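Local coordinates for S-M checkpoint control protein rad4 (Schizosaccharomyces pombe, PDB 4BU0), which acts as a phosphorylation-dependent adaptor in DNA replication and checkpoint control, its first two BRCT domains, the part given here, binding phosphorylated Crb2, at residues Phe10-Thr15 with Ser72-Val77; Glu80-Val83 with Asp87-Asp90; Pro100-Cys105 with Val165-Gln170. One frame throughout, in Å; residues are numbered along the deposited sequence.

Contact 1: residues Phe10-Thr15 with Ser72-Val77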
loop_
_atom_site.group_PDB
_atom_site.type_symbol
_atom_site.label_atom_id
_atom_site.label_comp_id
_atom_site.label_asym_id
_atom_site.label_seq_id
_atom_site.Cartn_x
_atom_site.Cartn_y
_atom_site.Cartn_z
ATOM N N PHE A 10 14.923 16.448 4.087
ATOM C CA PHE A 10 13.774 15.590 3.784
ATOM C C PHE A 10 12.599 16.441 3.363
ATOM O O PHE A 10 12.420 17.547 3.886
ATOM C CB PHE A 10 13.363 14.761 5.017
ATOM C CG PHE A 10 14.219 13.579 5.352
ATOM C CD1 PHE A 10 15.556 13.743 5.708
ATOM C CD2 PHE A 10 13.666 12.304 5.420
ATOM C CE1 PHE A 10 16.344 12.636 6.042
ATOM C CE2 PHE A 10 14.449 11.196 5.778
ATOM C CZ PHE A 10 15.783 11.366 6.070
ATOM N N VAL A 11 11.762 15.923 2.437
ATOM C CA VAL A 11 10.581 16.631 1.945
ATOM C C VAL A 11 9.465 15.612 2.039
ATOM O O VAL A 11 9.453 14.634 1.285
ATOM C CB VAL A 11 10.764 17.232 0.533
ATOM C CG1 VAL A 11 9.508 17.988 0.113
ATOM C CG2 VAL A 11 11.987 18.159 0.490
ATOM N N ILE A 12 8.577 15.819 3.012
ATOM C CA ILE A 12 7.535 14.835 3.302
ATOM C C ILE A 12 6.178 15.265 2.787
ATOM O O ILE A 12 5.817 16.427 2.836
ATOM C CB ILE A 12 7.545 14.623 4.834
ATOM C CG1 ILE A 12 8.866 13.898 5.238
ATOM C CG2 ILE A 12 6.273 13.889 5.353
ATOM C CD1 ILE A 12 9.233 14.003 6.687
ATOM N N CYS A 13 5.408 14.275 2.284
ATOM C CA CYS A 13 4.064 14.473 1.752
ATOM C C CYS A 13 3.208 13.330 2.288
ATOM O O CYS A 13 3.769 12.252 2.511
ATOM C CB CYS A 13 4.140 14.456 0.228
ATOM S SG CYS A 13 2.585 14.813 -0.624
ATOM N N CYS A 14 1.893 13.553 2.511
ATOM C CA CYS A 14 0.973 12.498 2.962
ATOM C C CYS A 14 -0.030 12.181 1.882
ATOM O O CYS A 14 -0.420 13.067 1.094
ATOM C CB CYS A 14 0.225 12.901 4.235
ATOM S SG CYS A 14 1.274 13.097 5.690
ATOM N N THR A 15 -0.540 10.929 1.901
ATOM C CA THR A 15 -1.667 10.555 1.050
ATOM C C THR A 15 -2.591 9.679 1.879
ATOM O O THR A 15 -2.129 8.736 2.540
ATOM C CB THR A 15 -1.266 9.932 -0.294
ATOM O OG1 THR A 15 -2.453 9.776 -1.079
ATOM C CG2 THR A 15 -0.544 8.589 -0.187
ATOM N N SER A 72 2.390 5.649 8.601
ATOM C CA SER A 72 2.014 6.805 9.398
ATOM C C SER A 72 2.734 6.873 10.730
ATOM O O SER A 72 2.809 7.953 11.303
ATOM C CB SER A 72 0.515 6.777 9.650
ATOM O OG SER A 72 0.179 5.609 10.380
ATOM N N GLU A 73 3.246 5.739 11.224
ATOM C CA GLU A 73 3.907 5.717 12.528
ATOM C C GLU A 73 5.353 6.216 12.459
ATOM O O GLU A 73 5.947 6.485 13.508
ATOM C CB GLU A 73 3.862 4.296 13.140
ATOM C CG GLU A 73 4.980 3.353 12.704
ATOM C CD GLU A 73 4.672 2.033 12.010
ATOM O OE1 GLU A 73 3.669 1.381 12.380
ATOM O OE2 GLU A 73 5.483 1.612 11.147
ATOM N N TRP A 74 5.945 6.321 11.238
ATOM C CA TRP A 74 7.341 6.718 11.140
ATOM C C TRP A 74 7.691 8.014 11.868
ATOM O O TRP A 74 8.542 8.012 12.760
ATOM C CB TRP A 74 7.769 6.803 9.666
ATOM C CG TRP A 74 9.159 7.322 9.484
ATOM C CD1 TRP A 74 10.287 6.919 10.154
ATOM C CD2 TRP A 74 9.555 8.391 8.622
ATOM N NE1 TRP A 74 11.374 7.679 9.748
ATOM C CE2 TRP A 74 10.951 8.579 8.802
ATOM C CE3 TRP A 74 8.874 9.183 7.676
ATOM C CZ2 TRP A 74 11.666 9.569 8.109
ATOM C CZ3 TRP A 74 9.600 10.135 6.959
ATOM C CH2 TRP A 74 10.974 10.321 7.193
ATOM N N ILE A 75 7.040 9.110 11.503
ATOM C CA ILE A 75 7.406 10.402 12.084
ATOM C C ILE A 75 7.123 10.441 13.600
ATOM O O ILE A 75 8.019 10.823 14.352
ATOM C CB ILE A 75 6.749 11.563 11.329
ATOM C CG1 ILE A 75 7.394 11.762 9.913
ATOM C CG2 ILE A 75 6.781 12.860 12.170
ATOM C CD1 ILE A 75 8.917 12.177 9.933
ATOM N N PRO A 76 5.951 10.002 14.100
ATOM C CA PRO A 76 5.770 10.007 15.555
ATOM C C PRO A 76 6.807 9.170 16.300
ATOM O O PRO A 76 7.274 9.599 17.356
ATOM C CB PRO A 76 4.361 9.422 15.714
ATOM C CG PRO A 76 3.647 9.874 14.468
ATOM C CD PRO A 76 4.707 9.626 13.403
ATOM N N VAL A 77 7.225 7.992 15.749
ATOM C CA VAL A 77 8.204 7.167 16.438
ATOM C C VAL A 77 9.595 7.853 16.419
ATOM O O VAL A 77 10.299 7.895 17.446
ATOM C CB VAL A 77 8.253 5.724 15.865
ATOM C CG1 VAL A 77 9.427 4.934 16.437
ATOM C CG2 VAL A 77 6.935 4.988 16.152
#

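Contact 2: residues Glu80-Val83 with Asp87-Asp90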
loop_
_atom_site.group_PDB
_atom_site.type_symbol
_atom_site.label_atom_id
_atom_site.label_comp_id
_atom_site.label_asym_id
_atom_site.label_seq_id
_atom_site.Cartn_x
_atom_site.Cartn_y
_atom_site.Cartn_z
ATOM N N GLU A 80 9.566 10.815 18.775
ATOM C CA GLU A 80 9.641 10.408 20.172
ATOM C C GLU A 80 11.064 10.087 20.610
ATOM O O GLU A 80 11.495 10.509 21.689
ATOM C CB GLU A 80 8.735 9.202 20.393
ATOM C CG GLU A 80 8.479 8.952 21.866
ATOM C CD GLU A 80 7.771 10.104 22.558
ATOM O OE1 GLU A 80 6.915 10.772 21.927
ATOM O OE2 GLU A 80 8.129 10.376 23.723
ATOM N N SER A 81 11.833 9.381 19.767
ATOM C CA SER A 81 13.209 9.049 20.123
ATOM C C SER A 81 14.055 10.304 20.224
ATOM O O SER A 81 14.821 10.476 21.184
ATOM C CB SER A 81 13.820 8.092 19.102
ATOM O OG SER A 81 13.323 6.776 19.266
ATOM N N TRP A 82 13.894 11.213 19.269
ATOM C CA TRP A 82 14.656 12.440 19.223
ATOM C C TRP A 82 14.372 13.371 20.417
ATOM O O TRP A 82 15.315 13.877 21.027
ATOM C CB TRP A 82 14.304 13.135 17.911
ATOM C CG TRP A 82 15.004 14.440 17.723
ATOM C CD1 TRP A 82 16.350 14.635 17.582
ATOM C CD2 TRP A 82 14.388 15.717 17.561
ATOM N NE1 TRP A 82 16.608 15.965 17.340
ATOM C CE2 TRP A 82 15.423 16.651 17.314
ATOM C CE3 TRP A 82 13.054 16.163 17.567
ATOM C CZ2 TRP A 82 15.162 18.001 17.059
ATOM C CZ3 TRP A 82 12.800 17.501 17.310
ATOM C CH2 TRP A 82 13.849 18.413 17.106
ATOM N N VAL A 83 13.088 13.566 20.750
ATOM C CA VAL A 83 12.776 14.513 21.847
ATOM C C VAL A 83 13.157 13.962 23.216
ATOM O O VAL A 83 13.291 14.749 24.172
ATOM C CB VAL A 83 11.321 14.989 21.854
ATOM C CG1 VAL A 83 11.023 15.824 20.620
ATOM C CG2 VAL A 83 10.297 13.851 22.078
ATOM N N ASP A 87 19.986 8.453 21.016
ATOM C CA ASP A 87 20.871 8.459 19.868
ATOM C C ASP A 87 20.115 7.941 18.651
ATOM O O ASP A 87 19.346 6.984 18.749
ATOM C CB ASP A 87 22.087 7.553 20.138
ATOM C CG ASP A 87 23.119 8.042 21.140
ATOM O OD1 ASP A 87 23.137 9.261 21.438
ATOM O OD2 ASP A 87 23.982 7.227 21.544
ATOM N N LEU A 88 20.290 8.619 17.528
ATOM C CA LEU A 88 19.704 8.228 16.260
ATOM C C LEU A 88 20.827 7.801 15.372
ATOM O O LEU A 88 21.972 8.152 15.644
ATOM C CB LEU A 88 18.982 9.423 15.610
ATOM C CG LEU A 88 17.903 10.142 16.454
ATOM C CD1 LEU A 88 17.437 11.416 15.747
ATOM C CD2 LEU A 88 16.738 9.232 16.745
ATOM N N ASP A 89 20.526 7.091 14.313
ATOM C CA ASP A 89 21.591 6.824 13.361
ATOM C C ASP A 89 21.176 7.384 12.019
ATOM O O ASP A 89 20.042 7.886 11.856
ATOM C CB ASP A 89 22.029 5.356 13.317
ATOM C CG ASP A 89 21.025 4.362 12.787
ATOM O OD1 ASP A 89 20.293 4.706 11.839
ATOM O OD2 ASP A 89 21.024 3.214 13.271
ATOM N N ASP A 90 22.078 7.307 11.047
ATOM C CA ASP A 90 21.874 7.880 9.739
ATOM C C ASP A 90 20.701 7.258 8.991
ATOM O O ASP A 90 20.247 7.862 8.019
ATOM C CB ASP A 90 23.162 7.754 8.893
ATOM C CG ASP A 90 23.744 6.361 8.869
ATOM O OD1 ASP A 90 24.016 5.813 9.961
ATOM O OD2 ASP A 90 24.002 5.848 7.757
#

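Contact 3: residues Pro100-Cys105 with Val165-Gln170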
loop_
_atom_site.group_PDB
_atom_site.type_symbol
_atom_site.label_atom_id
_atom_site.label_comp_id
_atom_site.label_asym_id
_atom_site.label_seq_id
_atom_site.Cartn_x
_atom_site.Cartn_y
_atom_site.Cartn_z
ATOM N N PRO A 100 4.081 -1.516 4.606
ATOM C CA PRO A 100 4.012 -2.879 4.042
ATOM C C PRO A 100 3.512 -2.800 2.608
ATOM O O PRO A 100 2.603 -2.021 2.325
ATOM C CB PRO A 100 3.002 -3.580 4.953
ATOM C CG PRO A 100 3.159 -2.849 6.289
ATOM C CD PRO A 100 3.276 -1.401 5.844
ATOM N N THR A 101 4.096 -3.590 1.705
ATOM C CA THR A 101 3.770 -3.468 0.288
ATOM C C THR A 101 2.294 -3.576 0.019
ATOM O O THR A 101 1.748 -2.785 -0.769
ATOM C CB THR A 101 4.526 -4.536 -0.508
ATOM O OG1 THR A 101 5.925 -4.271 -0.341
ATOM C CG2 THR A 101 4.182 -4.507 -2.001
ATOM N N LEU A 102 1.625 -4.558 0.676
ATOM C CA LEU A 102 0.209 -4.820 0.432
ATOM C C LEU A 102 -0.725 -4.223 1.494
ATOM O O LEU A 102 -1.855 -4.688 1.689
ATOM C CB LEU A 102 -0.007 -6.342 0.292
ATOM C CG LEU A 102 0.836 -6.975 -0.824
ATOM C CD1 LEU A 102 0.578 -8.477 -0.891
ATOM C CD2 LEU A 102 0.535 -6.345 -2.215
ATOM N N PHE A 103 -0.287 -3.111 2.127
ATOM C CA PHE A 103 -1.108 -2.407 3.093
ATOM C C PHE A 103 -2.445 -2.051 2.438
ATOM O O PHE A 103 -2.477 -1.509 1.314
ATOM C CB PHE A 103 -0.357 -1.140 3.564
ATOM C CG PHE A 103 -1.048 -0.399 4.669
ATOM C CD1 PHE A 103 -1.084 -0.917 5.959
ATOM C CD2 PHE A 103 -1.684 0.806 4.423
ATOM C CE1 PHE A 103 -1.735 -0.223 6.991
ATOM C CE2 PHE A 103 -2.322 1.501 5.451
ATOM C CZ PHE A 103 -2.341 0.981 6.726
ATOM N N LYS A 104 -3.534 -2.389 3.137
ATOM C CA LYS A 104 -4.922 -2.132 2.734
ATOM C C LYS A 104 -5.391 -3.008 1.568
ATOM O O LYS A 104 -6.550 -2.859 1.143
ATOM C CB LYS A 104 -5.214 -0.657 2.411
ATOM C CG LYS A 104 -5.183 0.245 3.653
ATOM C CD LYS A 104 -6.414 0.125 4.518
ATOM C CE LYS A 104 -6.579 1.330 5.416
ATOM N NZ LYS A 104 -5.715 1.250 6.623
ATOM N N CYS A 105 -4.548 -3.932 1.085
ATOM C CA CYS A 105 -5.031 -4.865 0.058
ATOM C C CYS A 105 -5.818 -5.959 0.745
ATOM O O CYS A 105 -5.432 -6.423 1.820
ATOM C CB CYS A 105 -3.890 -5.472 -0.752
ATOM S SG CYS A 105 -3.033 -4.292 -1.808
ATOM N N VAL A 165 -1.323 -13.527 -11.344
ATOM C CA VAL A 165 -0.457 -13.545 -10.179
ATOM C C VAL A 165 0.805 -12.659 -10.360
ATOM O O VAL A 165 1.412 -12.249 -9.379
ATOM C CB VAL A 165 -0.118 -14.986 -9.742
ATOM C CG1 VAL A 165 0.784 -15.685 -10.763
ATOM C CG2 VAL A 165 0.462 -15.024 -8.328
ATOM N N GLU A 166 1.189 -12.363 -11.611
ATOM C CA GLU A 166 2.339 -11.503 -11.862
ATOM C C GLU A 166 2.155 -10.130 -11.210
ATOM O O GLU A 166 3.130 -9.497 -10.825
ATOM C CB GLU A 166 2.525 -11.375 -13.373
ATOM C CG GLU A 166 3.843 -10.740 -13.807
ATOM C CD GLU A 166 5.143 -11.438 -13.429
ATOM O OE1 GLU A 166 5.122 -12.605 -12.976
ATOM O OE2 GLU A 166 6.185 -10.749 -13.493
ATOM N N TRP A 167 0.897 -9.704 -11.000
ATOM C CA TRP A 167 0.661 -8.460 -10.263
ATOM C C TRP A 167 1.288 -8.528 -8.875
ATOM O O TRP A 167 1.895 -7.569 -8.398
ATOM C CB TRP A 167 -0.852 -8.199 -10.129
ATOM C CG TRP A 167 -1.162 -7.153 -9.091
ATOM C CD1 TRP A 167 -1.093 -5.795 -9.246
ATOM C CD2 TRP A 167 -1.562 -7.383 -7.729
ATOM N NE1 TRP A 167 -1.377 -5.166 -8.051
ATOM C CE2 TRP A 167 -1.658 -6.121 -7.100
ATOM C CE3 TRP A 167 -1.840 -8.546 -6.982
ATOM C CZ2 TRP A 167 -1.999 -5.987 -5.747
ATOM C CZ3 TRP A 167 -2.189 -8.417 -5.645
ATOM C CH2 TRP A 167 -2.266 -7.150 -5.042
ATOM N N LEU A 168 1.072 -9.669 -8.206
ATOM C CA LEU A 168 1.604 -9.838 -6.876
ATOM C C LEU A 168 3.123 -9.876 -6.872
ATOM O O LEU A 168 3.751 -9.199 -6.048
ATOM C CB LEU A 168 1.033 -11.147 -6.287
ATOM C CG LEU A 168 1.541 -11.508 -4.873
ATOM C CD1 LEU A 168 1.118 -10.463 -3.842
ATOM C CD2 LEU A 168 0.998 -12.886 -4.457
ATOM N N TRP A 169 3.700 -10.638 -7.779
ATOM C CA TRP A 169 5.136 -10.743 -7.784
ATOM C C TRP A 169 5.808 -9.426 -8.107
ATOM O O TRP A 169 6.737 -9.083 -7.470
ATOM C CB TRP A 169 5.607 -11.860 -8.710
ATOM C CG TRP A 169 4.968 -13.214 -8.495
ATOM C CD1 TRP A 169 4.572 -14.047 -9.463
ATOM C CD2 TRP A 169 4.688 -13.874 -7.257
ATOM N NE1 TRP A 169 4.037 -15.178 -8.922
ATOM C CE2 TRP A 169 4.100 -15.080 -7.569
ATOM C CE3 TRP A 169 4.864 -13.556 -5.925
ATOM C CZ2 TRP A 169 3.688 -15.957 -6.598
ATOM C CZ3 TRP A 169 4.450 -14.444 -4.992
ATOM C CH2 TRP A 169 3.865 -15.600 -5.341
ATOM N N GLN A 170 5.290 -8.732 -9.109
ATOM C CA GLN A 170 5.927 -7.457 -9.445
ATOM C C GLN A 170 5.681 -6.393 -8.366
ATOM O O GLN A 170 6.546 -5.537 -8.174
ATOM C CB GLN A 170 5.472 -6.966 -10.825
ATOM C CG GLN A 170 6.098 -7.830 -11.923
ATOM C CD GLN A 170 6.013 -7.167 -13.292
ATOM O OE1 GLN A 170 5.960 -5.933 -13.419
ATOM N NE2 GLN A 170 5.989 -7.998 -14.335
#

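Contact 1: residues Phe10-Thr15 with Ser72-Val77
Two aromatic rings, those of F10 and W74, meet at the first turn of helix 74-83. The six-membered end of the indole leads: CH2 of W74 lies 3.8 Å from CD2 of F10, and that CD2 sits at the rim of the tryptophan, close to its plane. The W74 side chain gets there because its CG stands anti to the backbone N (chi1 175°), which swings the bicycle off the helix and across to the start of the strand. H46 stacks on the ring of F10 and meets that of W74, adding a third ring to the cluster.

The remaining contacts are made by isoleucine methyls, with each other and with the indole. In the conformer given of I12, which is modelled in two, I12 and I75 approach end to end, CD1 of I12 lying 3.7 Å from CD1 of I75. The same methyl of I12 also touches the indole, 3.9 Å from CZ3 of W74, while I75, the next residue on the helix, sets its CD1 over one face of that ring, toward the rim. This is the core of a BRCT domain, in which the central parallel sheet packs against the helix that holds the family's tryptophan. Bulky, beta-branched isoleucine suits a strand and a buried core, its CG1-CD1 arm reaching across between backbones that stay far apart: the CA atoms of I12 and I75 are 9.8 Å from each other.

The one polar atom of the indole, NE1, is satisfied by the carbonyl oxygen of L92. At the far end of the strand, T15 OG1 hydrogen-bonds to the modified side chain of the bound peptide.

Contact 2: residues Glu80-Val83 with Asp87-Asp90
L88 carries most of this contact, spreading its two methyl groups over neighbouring residues of the helix, S81 and W82. Its CG lies anti to its own carbonyl carbon (chi1 -55°), and the fork that follows directs CD1 to the tryptophan and CD2 to the serine. A leucine fits well here, because a branched end lets one side chain meet two consecutive helical residues at once.

W82 receives the first branch. CD1 of L88 lies 3.9 Å from CD1 of W82, the carbon of the five-membered ring next to the indole nitrogen, and 4.2 Å from CB of W82. The leucine thus touches the root of the indole, and the two side chains pass each other at a slant. The six-membered part of the ring extends beyond it, and W82 also touches K5, P6 and L32. P6 is shared, since L88 packs on it as well, so the N-terminal segment and the loop after the helix come together around this tryptophan.

S81 takes the second branch through its carbon: CB of S81 is 3.9 Å from CD2 of L88. The residue is modelled in two conformers, and in the one given its hydroxyl is engaged with E86, where OG makes a hydrogen bond to OE1. A small residue with a polar end suits this partly exposed spot, presenting a methylene to the leucine and an oxygen to the loop.

With 120 Å² buried in all, this is a modest surface contact, made by van der Waals packing. The loop that follows the last helix of the first BRCT domain, helix 74-83, turns back and packs L88 on the helix's C-terminal turn.

Contact 3: residues Pro100-Cys105 with Val165-Gln170
W167 and L168 both hold CG anti to the backbone N (chi1 165° and 178°), which extends the two side chains from the helix to L102, whose own CG lies beside its backbone N (chi1 -57°). The fork of L102 is divided between them. Its CD1 lies 3.6 Å from CD1 of L168, the side chains crossing at about a right angle; its CD2 meets CH2 of W167 at 4.1 Å, on a slant.

In this second BRCT domain, W167 stands at the start of the last helix, as W74 does in the first, and its partners lie in the chain just before strand 106-110. That chain is shaped by two overlapping turns, type I from P100 to F103 and type II from L102 to C105, and L102 and C105 both point toward the helix. SG of C105 approaches the edge of the indole in a long contact, 4.4 Å from CH2 of W167; a small, weakly polar side chain fits beside that edge in this buried place.

H141 stacks on the tryptophan ring, and NE1 of W167 is hydrogen-bonded to the carbonyl oxygen of L178. One turn apart on the helix, NE2 of Q170 gives a nearly straight bond of 2.9 Å to OE2 of E166.

Followed from the N terminus, the chain first forms strand 11-15, and contact 1 closes a long loop of 56 residues by bringing helix 74-83 back to that strand. The same helix then runs into contact 2, a short closure over three residues that folds the following loop onto its end. The loop continues into the second BRCT domain, where contact 3 closes another long loop, of 59 residues. The three follow in series, neither nested nor crossed. Contacts 1 and 2 share a helix, whereas contact 3, its centre about 22 Å from that of contact 1, joins the turns leading into strand 106-110 with helix 166-174 of the second domain.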